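Local coordinates for protein cortical-lytic enzyme (Bacillus cereus, PDB 4S3J) that degrades spore cortex peptidoglycan during germination as an N-acetylglucosaminidase, recognising muramic acid delta-lactam in partially degraded cortex, at residues A[61-73]-A[388-400]. Residues are numbered along the deposited sequence; the frame is centred on the assembly and turned at random.
Sequences DSLYRISQTYNVP and RSIQSKFNLMKEQ
Asn395 lies where helices 63-70 and 388-400 come closest, its amide set against CB of Gln68, 3.7 Å from Asn395 CG. It is short enough to sit between two helices whose axes pass 9.3 Å apart at 80°, yet polar enough to bond: ND2 donates almost straight, in the amide plane, to Thr69 OG1 at 3.1 Å (176°). Its OD1 receives Gln391 NE2, which also bonds Asn424 OD1, from above the carbonyl plane, so the Asn395 amide is held at both ends. Thr69 suits this place because it is two-sided, its hydroxyl meeting Asn395 while CG2 packs on the amide carbon CD of Gln391.

Toward the N-terminal side of helix 387-400, Arg65 is long enough to span the gap, with CG anti to the backbone N (chi1 179°) and the chain straight as far as NE. Its flat guanidinium meets small Ser392 edge-on: NH1 donates to Ser392 OG at 2.8 Å, and NH2 adds weak bonds to the same oxygen and to Arg388 O. Ser392 OG is also bonded to Gln366.

At the other end, Lys398 extends past Gln68 in the opposite direction and brings NZ to the C-terminal end of helix 63-70. There it donates to Gln68 O at 2.9 Å and, crossing Asn71 at about a right angle, to Asn71 OD1 at 2.8 Å; NZ also bonds Asn424 OD1. A cation probably suits this helix end, where the last carbonyls point onward, and Asn71, with its positive phi, closes the helix in a Schellman motif. On the more exposed flank, Tyr64's long rigid ring carries OH to Glu399 OE2, a very short 2.5 Å bond at the ring edge.

This polar, steeply crossed helix pair is an interdomain interface, docking the second LysM domain onto a peripheral helix of the family 18 TIM barrel, away from the probable catalytic acid.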
loop_
_atom_site.group_PDB
_atom_site.type_symbol
_atom_site.label_atom_id
_atom_site.label_comp_id
_atom_site.label_asym_id
_atom_site.label_seq_id
_atom_site.Cartn_x
_atom_site.Cartn_y
_atom_site.Cartn_z
ATOM N N ASP A 61 -17.340 -1.033 15.431
ATOM C CA ASP A 61 -16.288 -1.495 16.332
ATOM C C ASP A 61 -16.713 -2.737 17.114
ATOM O O ASP A 61 -17.889 -2.938 17.422
ATOM C CB ASP A 61 -15.925 -0.413 17.353
ATOM C CG ASP A 61 -14.776 0.478 16.918
ATOM O OD1 ASP A 61 -13.987 0.110 16.024
ATOM O OD2 ASP A 61 -14.668 1.575 17.498
ATOM N N SER A 62 -15.709 -3.530 17.467
ATOM C CA SER A 62 -15.835 -4.622 18.409
ATOM C C SER A 62 -14.660 -4.514 19.351
ATOM O O SER A 62 -13.671 -3.844 19.033
ATOM C CB SER A 62 -15.825 -5.964 17.683
ATOM O OG SER A 62 -14.575 -6.157 17.018
ATOM N N LEU A 63 -14.742 -5.161 20.507
ATOM C CA LEU A 63 -13.602 -5.164 21.404
ATOM C C LEU A 63 -12.426 -5.852 20.740
ATOM O O LEU A 63 -11.296 -5.427 20.889
ATOM C CB LEU A 63 -13.945 -5.836 22.732
ATOM C CG LEU A 63 -14.849 -5.063 23.692
ATOM C CD1 LEU A 63 -15.093 -5.906 24.945
ATOM C CD2 LEU A 63 -14.249 -3.705 24.079
ATOM N N TYR A 64 -12.700 -6.901 19.979
ATOM C CA TYR A 64 -11.643 -7.570 19.237
ATOM C C TYR A 64 -10.905 -6.592 18.298
ATOM O O TYR A 64 -9.667 -6.531 18.299
ATOM C CB TYR A 64 -12.211 -8.745 18.440
ATOM C CG TYR A 64 -11.159 -9.406 17.591
ATOM C CD1 TYR A 64 -10.247 -10.287 18.145
ATOM C CD2 TYR A 64 -11.061 -9.115 16.238
ATOM C CE1 TYR A 64 -9.268 -10.877 17.359
ATOM C CE2 TYR A 64 -10.099 -9.690 15.460
ATOM C CZ TYR A 64 -9.207 -10.569 16.024
ATOM O OH TYR A 64 -8.245 -11.132 15.215
ATOM N N ARG A 65 -11.649 -5.819 17.511
ATOM C CA ARG A 65 -11.019 -4.877 16.577
ATOM C C ARG A 65 -10.186 -3.840 17.324
ATOM O O ARG A 65 -9.063 -3.528 16.941
ATOM C CB ARG A 65 -12.056 -4.160 15.704
ATOM C CG ARG A 65 -11.421 -3.151 14.746
ATOM C CD ARG A 65 -12.463 -2.351 13.962
ATOM N NE ARG A 65 -11.860 -1.294 13.143
ATOM C CZ ARG A 65 -11.385 -1.476 11.908
ATOM N NH1 ARG A 65 -11.435 -2.677 11.360
ATOM N NH2 ARG A 65 -10.854 -0.452 11.225
ATOM N N ILE A 66 -10.752 -3.281 18.384
ATOM C CA ILE A 66 -10.054 -2.236 19.111
ATOM C C ILE A 66 -8.755 -2.775 19.733
ATOM O O ILE A 66 -7.730 -2.077 19.760
ATOM C CB ILE A 66 -10.990 -1.633 20.188
ATOM C CG1 ILE A 66 -12.201 -0.982 19.518
ATOM C CG2 ILE A 66 -10.232 -0.648 21.091
ATOM C CD1 ILE A 66 -13.377 -0.751 20.465
ATOM N N SER A 67 -8.799 -4.003 20.244
ATOM C CA SER A 67 -7.608 -4.639 20.806
ATOM C C SER A 67 -6.552 -4.857 19.715
ATOM O O SER A 67 -5.368 -4.651 19.963
ATOM C CB SER A 67 -7.978 -5.943 21.517
ATOM O OG SER A 67 -8.399 -6.966 20.640
ATOM N N GLN A 68 -6.977 -5.254 18.524
ATOM C CA GLN A 68 -6.025 -5.414 17.427
ATOM C C GLN A 68 -5.418 -4.071 17.061
ATOM O O GLN A 68 -4.208 -3.949 16.899
ATOM C CB GLN A 68 -6.680 -6.031 16.182
ATOM C CG GLN A 68 -7.014 -7.502 16.304
ATOM C CD GLN A 68 -5.767 -8.362 16.510
ATOM O OE1 GLN A 68 -4.789 -8.233 15.777
ATOM N NE2 GLN A 68 -5.793 -9.219 17.522
ATOM N N THR A 69 -6.258 -3.050 16.948
ATOM C CA THR A 69 -5.780 -1.746 16.565
ATOM C C THR A 69 -4.714 -1.235 17.529
ATOM O O THR A 69 -3.664 -0.772 17.088
ATOM C CB THR A 69 -6.942 -0.729 16.499
ATOM O OG1 THR A 69 -7.821 -1.075 15.424
ATOM C CG2 THR A 69 -6.432 0.710 16.286
ATOM N N TYR A 70 -4.968 -1.336 18.833
ATOM C CA TYR A 70 -4.069 -0.730 19.812
ATOM C C TYR A 70 -3.048 -1.684 20.416
ATOM O O TYR A 70 -2.365 -1.332 21.362
ATOM C CB TYR A 70 -4.902 -0.040 20.908
ATOM C CG TYR A 70 -5.545 1.208 20.345
ATOM C CD1 TYR A 70 -4.787 2.340 20.128
ATOM C CD2 TYR A 70 -6.888 1.242 20.007
ATOM C CE1 TYR A 70 -5.342 3.494 19.553
ATOM C CE2 TYR A 70 -7.463 2.409 19.457
ATOM C CZ TYR A 70 -6.677 3.520 19.234
ATOM O OH TYR A 70 -7.230 4.668 18.682
ATOM N N ASN A 71 -2.886 -2.849 19.800
ATOM C CA ASN A 71 -1.847 -3.812 20.196
ATOM C C ASN A 71 -1.909 -4.202 21.664
ATOM O O ASN A 71 -0.871 -4.388 22.319
ATOM C CB ASN A 71 -0.470 -3.223 19.908
ATOM C CG ASN A 71 -0.324 -2.745 18.466
ATOM O OD1 ASN A 71 -0.674 -3.455 17.526
ATOM N ND2 ASN A 71 0.174 -1.521 18.294
ATOM N N VAL A 72 -3.129 -4.402 22.149
ATOM C CA VAL A 72 -3.407 -4.790 23.539
ATOM C C VAL A 72 -4.143 -6.125 23.588
ATOM O O VAL A 72 -5.054 -6.354 22.807
ATOM C CB VAL A 72 -4.248 -3.710 24.262
ATOM C CG1 VAL A 72 -3.514 -2.395 24.304
ATOM C CG2 VAL A 72 -5.565 -3.522 23.602
ATOM N N PRO A 73 -3.723 -7.044 24.462
ATOM C CA PRO A 73 -4.493 -8.293 24.495
ATOM C C PRO A 73 -5.981 -8.078 24.775
ATOM O O PRO A 73 -6.336 -7.237 25.599
ATOM C CB PRO A 73 -3.847 -9.084 25.640
ATOM C CG PRO A 73 -2.500 -8.488 25.831
ATOM C CD PRO A 73 -2.596 -7.046 25.409
ATOM N N ARG A 388 -10.110 4.289 7.925
ATOM C CA ARG A 388 -10.801 3.104 8.419
ATOM C C ARG A 388 -10.290 1.841 7.735
ATOM O O ARG A 388 -9.986 0.843 8.412
ATOM C CB ARG A 388 -12.315 3.224 8.210
ATOM C CG ARG A 388 -12.945 4.334 9.066
ATOM C CD ARG A 388 -14.378 4.622 8.678
ATOM N NE ARG A 388 -14.491 5.210 7.339
ATOM C CZ ARG A 388 -15.615 5.718 6.837
ATOM N NH1 ARG A 388 -16.725 5.720 7.563
ATOM N NH2 ARG A 388 -15.624 6.230 5.609
ATOM N N SER A 389 -10.236 1.859 6.399
ATOM C CA SER A 389 -9.893 0.638 5.671
ATOM C C SER A 389 -8.398 0.357 5.809
ATOM O O SER A 389 -8.001 -0.802 5.924
ATOM C CB SER A 389 -10.370 0.671 4.168
ATOM O OG SER A 389 -9.933 1.715 3.237
ATOM N N ILE A 390 -7.560 1.380 5.876
ATOM C CA ILE A 390 -6.130 1.131 6.114
ATOM C C ILE A 390 -5.913 0.529 7.516
ATOM O O ILE A 390 -5.108 -0.390 7.689
ATOM C CB ILE A 390 -5.284 2.415 5.945
ATOM C CG1 ILE A 390 -5.228 2.799 4.459
ATOM C CG2 ILE A 390 -3.866 2.228 6.457
ATOM C CD1 ILE A 390 -4.421 1.804 3.576
ATOM N N GLN A 391 -6.648 0.997 8.522
ATOM C CA GLN A 391 -6.552 0.363 9.840
ATOM C C GLN A 391 -6.978 -1.109 9.785
ATOM O O GLN A 391 -6.331 -1.962 10.404
ATOM C CB GLN A 391 -7.375 1.135 10.875
ATOM C CG GLN A 391 -7.204 0.633 12.312
ATOM C CD GLN A 391 -5.777 0.736 12.816
ATOM O OE1 GLN A 391 -5.237 1.832 12.979
ATOM N NE2 GLN A 391 -5.139 -0.416 13.035
ATOM N N SER A 392 -8.020 -1.431 9.025
ATOM C CA SER A 392 -8.407 -2.829 8.844
ATOM C C SER A 392 -7.296 -3.642 8.209
ATOM O O SER A 392 -7.072 -4.788 8.597
ATOM C CB SER A 392 -9.661 -2.939 8.003
ATOM O OG SER A 392 -10.743 -2.322 8.702
ATOM N N LYS A 393 -6.612 -3.059 7.239
ATOM C CA LYS A 393 -5.497 -3.738 6.586
ATOM C C LYS A 393 -4.308 -3.934 7.524
ATOM O O LYS A 393 -3.700 -5.011 7.535
ATOM C CB LYS A 393 -5.071 -2.955 5.351
ATOM C CG LYS A 393 -6.059 -3.044 4.185
ATOM C CD LYS A 393 -6.032 -4.425 3.560
ATOM C CE LYS A 393 -7.055 -4.600 2.432
ATOM N NZ LYS A 393 -6.841 -3.702 1.265
ATOM N N PHE A 394 -3.997 -2.928 8.346
ATOM C CA PHE A 394 -2.933 -3.066 9.345
ATOM C C PHE A 394 -3.276 -4.209 10.316
ATOM O O PHE A 394 -2.398 -5.005 10.673
ATOM C CB PHE A 394 -2.739 -1.768 10.137
ATOM C CG PHE A 394 -2.101 -0.624 9.355
ATOM C CD1 PHE A 394 -1.442 -0.811 8.131
ATOM C CD2 PHE A 394 -2.211 0.681 9.851
ATOM C CE1 PHE A 394 -0.853 0.255 7.466
ATOM C CE2 PHE A 394 -1.642 1.740 9.183
ATOM C CZ PHE A 394 -0.963 1.527 7.969
ATOM N N ASN A 395 -4.530 -4.286 10.765
ATOM C CA ASN A 395 -4.950 -5.353 11.686
ATOM C C ASN A 395 -4.858 -6.734 11.013
ATOM O O ASN A 395 -4.496 -7.728 11.652
ATOM C CB ASN A 395 -6.358 -5.096 12.197
ATOM C CG ASN A 395 -6.420 -3.915 13.158
ATOM O OD1 ASN A 395 -5.387 -3.348 13.551
ATOM N ND2 ASN A 395 -7.629 -3.524 13.517
ATOM N N LEU A 396 -5.168 -6.798 9.719
ATOM C CA LEU A 396 -5.001 -8.048 8.974
ATOM C C LEU A 396 -3.531 -8.494 8.958
ATOM O O LEU A 396 -3.227 -9.688 9.129
ATOM C CB LEU A 396 -5.525 -7.883 7.557
ATOM C CG LEU A 396 -5.322 -9.062 6.598
ATOM C CD1 LEU A 396 -6.076 -10.298 7.115
ATOM C CD2 LEU A 396 -5.783 -8.713 5.205
ATOM N N MET A 397 -2.620 -7.540 8.767
ATOM C CA MET A 397 -1.185 -7.832 8.759
ATOM C C MET A 397 -0.779 -8.428 10.096
ATOM O O MET A 397 -0.029 -9.402 10.150
ATOM C CB MET A 397 -0.368 -6.573 8.485
ATOM C CG MET A 397 -0.558 -5.998 7.076
ATOM S SD MET A 397 0.187 -4.352 6.913
ATOM C CE MET A 397 1.890 -4.701 7.377
ATOM N N LYS A 398 -1.290 -7.843 11.164
ATOM C CA LYS A 398 -0.990 -8.335 12.506
ATOM C C LYS A 398 -1.490 -9.761 12.699
ATOM O O LYS A 398 -0.754 -10.620 13.212
ATOM C CB LYS A 398 -1.615 -7.415 13.569
ATOM C CG LYS A 398 -1.056 -5.997 13.559
ATOM C CD LYS A 398 -1.795 -5.095 14.518
ATOM C CE LYS A 398 -1.526 -3.601 14.227
ATOM N NZ LYS A 398 -2.145 -2.746 15.307
ATOM N N GLU A 399 -2.736 -10.010 12.306
ATOM C CA GLU A 399 -3.333 -11.325 12.476
ATOM C C GLU A 399 -2.560 -12.379 11.700
ATOM O O GLU A 399 -2.335 -13.477 12.201
ATOM C CB GLU A 399 -4.789 -11.323 12.021
ATOM C CG GLU A 399 -5.725 -10.477 12.863
ATOM C CD GLU A 399 -7.083 -10.306 12.203
ATOM O OE1 GLU A 399 -7.143 -10.279 10.956
ATOM O OE2 GLU A 399 -8.093 -10.192 12.918
ATOM N N GLN A 400 -2.157 -12.038 10.478
ATOM C CA GLN A 400 -1.503 -13.000 9.584
ATOM C C GLN A 400 -0.002 -13.106 9.831
ATOM O O GLN A 400 0.639 -14.055 9.368
ATOM C CB GLN A 400 -1.770 -12.623 8.125
ATOM C CG GLN A 400 -3.224 -12.727 7.734
ATOM C CD GLN A 400 -3.722 -14.158 7.760
ATOM O OE1 GLN A 400 -2.995 -15.084 7.400
ATOM N NE2 GLN A 400 -4.955 -14.349 8.201
#